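Local atomic coordinates of monopolin complex subunit CSM1 (Candida glabrata, PDB entry 6MJC), a protein that is a subunit of the monopolin complex and binds a peptide of the kinetochore protein Dsn1, probably to recruit monopolin to kinetochores. Residues 65-70 / 92-97; 46-51 / 99-104. All blocks are in the same frame, centred on the assembly; numbering follows the deposited sequence.

Interaction 1 (65-70 / 92-97); sequences VIYVPL and ETLSFP
V65 and F96 form the first hydrogen-bonded pair where residues 65-69 run antiparallel to strand 94-96, the axes of the two coming within 4.7 Å. V65 N donates to F96 O over 2.8 Å, the acceptor receiving it almost head-on at a C=O...N angle of 169°, and F96 N returns a bond to V65 O. On the side of the sheet shared with Y67 and L94, V65 CB lies over one face of the F96 ring, 4.0 Å from its centroid, a CH-pi contact. V65 CG1, held anti to the backbone N (chi1 -176°), reaches F96 CZ at 3.6 Å. I66 turns to the other face; I66 CD1 meets S95 CB at 3.9 Å. At Y67 the second hydrogen-bonded pair closes, Y67 N to L94 O and L94 N to Y67 O. The Y67 ring and the L94 side chain point the same way, Y67 CD2 3.9 Å from L94 CD1, while E92 O sits at the ring edge. T93 CG2 touches Y67 O at 3.4 Å. Strand 44-52 flanks 63-69 across from 94-96, helix 101-113 covers the Y67 and F96 rings, and the bound peptide continues the sheet beyond L94 and S95.

Interaction 2 (46-51 / 99-104); sequences YKLGFV and RSLNQF
The contact belongs to the hydrophobic core between the antiparallel sheet and the C-terminal helix 101-113, whose first turn faces strand 44-52. Y46 and F104 approach from opposite directions and make a T-shaped pair: the CE2-CZ edge of F104 is directed at one face of the Y46 ring, with centroids 5.4 Å apart and planes at 82°. The approach is displaced toward the rim of the tyrosine, so F104 CZ lies 3.9 Å from Y46 CE1, and F104 CE2 is 3.8 Å from Y46 OH. F104 CG, anti to the backbone N (chi1 161°), extends the ring off the helix to the Y46 face. The tyrosine hydroxyl is hydrogen-bonded to Q37 OE1 on strand 30-37, which ties down the polar end of an otherwise apolar contact.

Alternation along the strand sends Y46, L48 and F50 to the helix-facing side of the sheet, and L101 and F104, three residues apart on the helix, meet them there. L48 spans both helix residues loosely, with L48 CD1 4.3 Å from L101 CD1 and L48 CD2 4.4 Å from F104 CE2. F50 meets L101 nearly at a right angle: L101 CD2 comes in at the edge of the phenyl ring, in its plane, 3.8 Å from F50 CE1. No hydrogen bond crosses between the segments, while F104 N to S100 O belongs to the opening turn of the helix. Helix 5-13 closes the same core, F13 touching Y46 and L48, I6 touching F50, and I9 touching L101.

How the interactions relate
Interactions 1 and 2, with centres about 7 Å apart, share one sheet and one core. Strands 44-52 and 63-69 are neighbours, joined by probable backbone hydrogen bonds such as I66 O to G49 N (2.7 Å) and V68 N to K47 O (2.8 Å). On the helix-facing side of the sheet, Y67 CD1 of interaction 1 packs 3.5 Å from F104 CE1 of interaction 2, and the F96 ring also meets F104. Both contacts also border the bound peptide, whose strand runs parallel to 94-96. An aromatic side chain of the peptide meets F96 edge-to-face, F104 too packs on a peptide aromatic, and peptide side chains form salt bridges with E92, through a basic group, and R99, through an acidic one.

Interaction 1 (65-70 / 92-97)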
loop_
_atom_site.group_PDB
_atom_site.type_symbol
_atom_site.label_atom_id
_atom_site.label_comp_id
_atom_site.label_asym_id
_atom_site.label_seq_id
_atom_site.Cartn_x
_atom_site.Cartn_y
_atom_site.Cartn_z
ATOM N N VAL A 65 0.782 5.291 -7.367
ATOM C CA VAL A 65 0.858 4.584 -6.095
ATOM C C VAL A 65 1.317 3.148 -6.325
ATOM O O VAL A 65 0.808 2.435 -7.201
ATOM C CB VAL A 65 -0.487 4.587 -5.359
ATOM C CG1 VAL A 65 -0.319 3.915 -4.001
ATOM C CG2 VAL A 65 -1.041 5.987 -5.129
ATOM N N ILE A 66 2.262 2.711 -5.512
ATOM C CA ILE A 66 2.722 1.317 -5.498
ATOM C C ILE A 66 2.191 0.670 -4.215
ATOM O O ILE A 66 2.456 1.157 -3.117
ATOM C CB ILE A 66 4.261 1.197 -5.562
ATOM C CG1 ILE A 66 4.876 1.956 -6.754
ATOM C CG2 ILE A 66 4.673 -0.326 -5.548
ATOM C CD1 ILE A 66 4.491 1.548 -8.188
ATOM N N TYR A 67 1.571 -0.506 -4.346
ATOM C CA TYR A 67 1.036 -1.272 -3.222
ATOM C C TYR A 67 1.806 -2.569 -3.122
ATOM O O TYR A 67 1.907 -3.295 -4.102
ATOM C CB TYR A 67 -0.461 -1.594 -3.397
ATOM C CG TYR A 67 -1.006 -2.767 -2.562
ATOM C CD1 TYR A 67 -1.457 -2.581 -1.262
ATOM C CD2 TYR A 67 -1.132 -4.021 -3.103
ATOM C CE1 TYR A 67 -1.983 -3.634 -0.535
ATOM C CE2 TYR A 67 -1.669 -5.093 -2.353
ATOM C CZ TYR A 67 -2.043 -4.891 -1.063
ATOM O OH TYR A 67 -2.593 -5.898 -0.313
ATOM N N VAL A 68 2.352 -2.856 -1.949
ATOM C CA VAL A 68 3.161 -4.061 -1.738
ATOM C C VAL A 68 2.568 -4.855 -0.579
ATOM O O VAL A 68 2.618 -4.412 0.579
ATOM C CB VAL A 68 4.617 -3.705 -1.409
ATOM C CG1 VAL A 68 5.483 -5.020 -1.305
ATOM C CG2 VAL A 68 5.218 -2.797 -2.406
ATOM N N PRO A 69 1.960 -6.013 -0.808
ATOM C CA PRO A 69 1.440 -6.778 0.329
ATOM C C PRO A 69 2.575 -7.396 1.146
ATOM O O PRO A 69 3.524 -7.932 0.589
ATOM C CB PRO A 69 0.571 -7.840 -0.351
ATOM C CG PRO A 69 1.194 -8.068 -1.674
ATOM C CD PRO A 69 1.779 -6.710 -2.094
ATOM N N LEU A 70 2.474 -7.318 2.466
ATOM C CA LEU A 70 3.498 -7.865 3.359
ATOM C C LEU A 70 2.949 -9.140 4.000
ATOM O O LEU A 70 2.339 -9.133 5.072
ATOM C CB LEU A 70 3.897 -6.804 4.369
ATOM C CG LEU A 70 4.402 -5.493 3.789
ATOM C CD1 LEU A 70 4.596 -4.412 4.925
ATOM C CD2 LEU A 70 5.652 -5.644 2.963
ATOM N N GLU A 92 -0.741 -9.419 -4.626
ATOM C CA GLU A 92 0.390 -9.100 -5.485
ATOM C C GLU A 92 0.755 -7.628 -5.445
ATOM O O GLU A 92 -0.024 -6.762 -5.015
ATOM C CB GLU A 92 0.119 -9.472 -6.947
ATOM C CG GLU A 92 -1.259 -9.208 -7.394
ATOM C CD GLU A 92 -1.517 -9.793 -8.764
ATOM O OE1 GLU A 92 -0.566 -9.834 -9.577
ATOM O OE2 GLU A 92 -2.659 -10.217 -9.022
ATOM N N THR A 93 1.948 -7.326 -5.940
ATOM C CA THR A 93 2.365 -5.916 -5.992
ATOM C C THR A 93 1.641 -5.208 -7.119
ATOM O O THR A 93 1.611 -5.710 -8.229
ATOM C CB THR A 93 3.883 -5.799 -6.180
ATOM O OG1 THR A 93 4.482 -6.408 -5.030
ATOM C CG2 THR A 93 4.298 -4.337 -6.299
ATOM N N LEU A 94 1.052 -4.058 -6.830
ATOM C CA LEU A 94 0.219 -3.323 -7.757
ATOM C C LEU A 94 0.736 -1.896 -7.939
ATOM O O LEU A 94 1.300 -1.297 -7.030
ATOM C CB LEU A 94 -1.246 -3.244 -7.233
ATOM C CG LEU A 94 -1.921 -4.579 -6.905
ATOM C CD1 LEU A 94 -3.328 -4.343 -6.305
ATOM C CD2 LEU A 94 -2.061 -5.403 -8.162
ATOM N N SER A 95 0.420 -1.297 -9.085
ATOM C CA SER A 95 0.531 0.132 -9.342
ATOM C C SER A 95 -0.866 0.645 -9.692
ATOM O O SER A 95 -1.661 -0.066 -10.345
ATOM C CB SER A 95 1.526 0.398 -10.488
ATOM O OG SER A 95 1.445 1.728 -10.926
ATOM N N PHE A 96 -1.187 1.867 -9.257
ATOM C CA PHE A 96 -2.453 2.466 -9.653
ATOM C C PHE A 96 -2.344 3.981 -9.527
ATOM O O PHE A 96 -1.476 4.497 -8.804
ATOM C CB PHE A 96 -3.655 1.884 -8.846
ATOM C CG PHE A 96 -3.505 1.900 -7.332
ATOM C CD1 PHE A 96 -3.834 3.032 -6.608
ATOM C CD2 PHE A 96 -3.098 0.791 -6.672
ATOM C CE1 PHE A 96 -3.705 3.047 -5.201
ATOM C CE2 PHE A 96 -2.985 0.775 -5.292
ATOM C CZ PHE A 96 -3.291 1.917 -4.561
ATOM N N PRO A 97 -3.148 4.718 -10.281
ATOM C CA PRO A 97 -3.111 6.184 -10.195
ATOM C C PRO A 97 -3.667 6.688 -8.871
ATOM O O PRO A 97 -4.419 6.003 -8.164
ATOM C CB PRO A 97 -3.961 6.632 -11.383
ATOM C CG PRO A 97 -4.912 5.506 -11.584
ATOM C CD PRO A 97 -4.131 4.253 -11.284
#

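Interaction 2 (46-51 / 99-104)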
loop_
_atom_site.group_PDB
_atom_site.type_symbol
_atom_site.label_atom_id
_atom_site.label_comp_id
_atom_site.label_asym_id
_atom_site.label_seq_id
_atom_site.Cartn_x
_atom_site.Cartn_y
_atom_site.Cartn_z
ATOM N N TYR A 46 0.757 -3.845 4.674
ATOM C CA TYR A 46 1.206 -3.518 3.325
ATOM C C TYR A 46 2.051 -2.260 3.367
ATOM O O TYR A 46 2.009 -1.476 4.319
ATOM C CB TYR A 46 0.021 -3.350 2.352
ATOM C CG TYR A 46 -1.011 -2.287 2.714
ATOM C CD1 TYR A 46 -0.878 -0.991 2.240
ATOM C CD2 TYR A 46 -2.118 -2.588 3.478
ATOM C CE1 TYR A 46 -1.834 0.010 2.557
ATOM C CE2 TYR A 46 -3.077 -1.594 3.809
ATOM C CZ TYR A 46 -2.927 -0.318 3.333
ATOM O OH TYR A 46 -3.861 0.671 3.612
ATOM N N LYS A 47 2.784 -2.051 2.291
ATOM C CA LYS A 47 3.586 -0.852 2.080
ATOM C C LYS A 47 2.987 -0.099 0.905
ATOM O O LYS A 47 2.602 -0.723 -0.080
ATOM C CB LYS A 47 5.025 -1.295 1.797
ATOM C CG LYS A 47 6.058 -0.221 1.669
ATOM C CD LYS A 47 7.386 -0.969 1.362
ATOM C CE LYS A 47 8.465 0.012 1.069
ATOM N NZ LYS A 47 9.670 -0.719 0.678
ATOM N N LEU A 48 2.835 1.224 1.037
ATOM C CA LEU A 48 2.445 2.096 -0.065
ATOM C C LEU A 48 3.647 2.928 -0.480
ATOM O O LEU A 48 4.370 3.471 0.366
ATOM C CB LEU A 48 1.303 3.036 0.328
ATOM C CG LEU A 48 -0.079 2.398 0.476
ATOM C CD1 LEU A 48 -1.052 3.489 0.680
ATOM C CD2 LEU A 48 -0.455 1.528 -0.726
ATOM N N GLY A 49 3.809 3.084 -1.774
ATOM C CA GLY A 49 4.759 4.023 -2.316
ATOM C C GLY A 49 4.091 5.083 -3.159
ATOM O O GLY A 49 3.277 4.766 -4.025
ATOM N N PHE A 50 4.410 6.335 -2.894
ATOM C CA PHE A 50 3.957 7.460 -3.698
ATOM C C PHE A 50 5.173 7.926 -4.494
ATOM O O PHE A 50 6.053 8.607 -3.957
ATOM C CB PHE A 50 3.359 8.563 -2.819
ATOM C CG PHE A 50 2.075 8.158 -2.125
ATOM C CD1 PHE A 50 0.862 8.185 -2.786
ATOM C CD2 PHE A 50 2.090 7.738 -0.816
ATOM C CE1 PHE A 50 -0.307 7.807 -2.138
ATOM C CE2 PHE A 50 0.924 7.367 -0.170
ATOM C CZ PHE A 50 -0.274 7.403 -0.834
ATOM N N VAL A 51 5.163 7.647 -5.787
ATOM C CA VAL A 51 6.345 7.704 -6.625
ATOM C C VAL A 51 6.160 8.798 -7.653
ATOM O O VAL A 51 5.135 8.849 -8.347
ATOM C CB VAL A 51 6.614 6.333 -7.295
ATOM C CG1 VAL A 51 7.716 6.459 -8.311
ATOM C CG2 VAL A 51 6.934 5.331 -6.267
ATOM N N ARG A 99 -5.774 8.846 -8.306
ATOM C CA ARG A 99 -7.220 8.992 -8.280
ATOM C C ARG A 99 -7.964 7.731 -7.853
ATOM O O ARG A 99 -9.180 7.802 -7.623
ATOM C CB ARG A 99 -7.746 9.414 -9.656
ATOM C CG ARG A 99 -7.218 8.588 -10.795
ATOM C CD ARG A 99 -7.863 8.946 -12.126
ATOM N NE ARG A 99 -7.080 8.372 -13.212
ATOM C CZ ARG A 99 -7.307 7.185 -13.752
ATOM N NH1 ARG A 99 -8.318 6.440 -13.319
ATOM N NH2 ARG A 99 -6.524 6.746 -14.723
ATOM N N SER A 100 -7.306 6.580 -7.854
ATOM C CA SER A 100 -7.869 5.319 -7.350
ATOM C C SER A 100 -7.526 5.004 -5.905
ATOM O O SER A 100 -7.878 3.920 -5.418
ATOM C CB SER A 100 -7.408 4.158 -8.243
ATOM O OG SER A 100 -8.029 4.295 -9.523
ATOM N N LEU A 101 -6.831 5.891 -5.199
ATOM C CA LEU A 101 -6.434 5.550 -3.838
ATOM C C LEU A 101 -7.655 5.386 -2.933
ATOM O O LEU A 101 -7.690 4.478 -2.083
ATOM C CB LEU A 101 -5.497 6.629 -3.318
ATOM C CG LEU A 101 -4.931 6.407 -1.920
ATOM C CD1 LEU A 101 -4.125 5.162 -1.802
ATOM C CD2 LEU A 101 -4.067 7.627 -1.508
ATOM N N ASN A 102 -8.650 6.222 -3.111
ATOM C CA ASN A 102 -9.888 6.091 -2.344
ATOM C C ASN A 102 -10.554 4.738 -2.610
ATOM O O ASN A 102 -10.936 4.025 -1.673
ATOM C CB ASN A 102 -10.831 7.238 -2.680
ATOM C CG ASN A 102 -12.080 7.238 -1.809
ATOM O OD1 ASN A 102 -13.204 7.275 -2.310
ATOM N ND2 ASN A 102 -11.891 7.157 -0.497
ATOM N N GLN A 103 -10.686 4.355 -3.891
ATOM C CA GLN A 103 -11.257 3.047 -4.209
ATOM C C GLN A 103 -10.459 1.928 -3.540
ATOM O O GLN A 103 -11.029 0.944 -3.060
ATOM C CB GLN A 103 -11.302 2.835 -5.727
ATOM C CG GLN A 103 -12.182 3.794 -6.515
ATOM C CD GLN A 103 -12.066 3.564 -8.014
ATOM O OE1 GLN A 103 -12.059 2.425 -8.485
ATOM N NE2 GLN A 103 -11.956 4.645 -8.765
ATOM N N PHE A 104 -9.132 2.046 -3.541
ATOM C CA PHE A 104 -8.273 1.035 -2.932
ATOM C C PHE A 104 -8.542 0.921 -1.439
ATOM O O PHE A 104 -8.744 -0.173 -0.914
ATOM C CB PHE A 104 -6.810 1.392 -3.129
ATOM C CG PHE A 104 -5.890 0.662 -2.170
ATOM C CD1 PHE A 104 -5.465 -0.610 -2.443
ATOM C CD2 PHE A 104 -5.496 1.236 -0.971
ATOM C CE1 PHE A 104 -4.641 -1.287 -1.562
ATOM C CE2 PHE A 104 -4.676 0.564 -0.086
ATOM C CZ PHE A 104 -4.266 -0.714 -0.366
#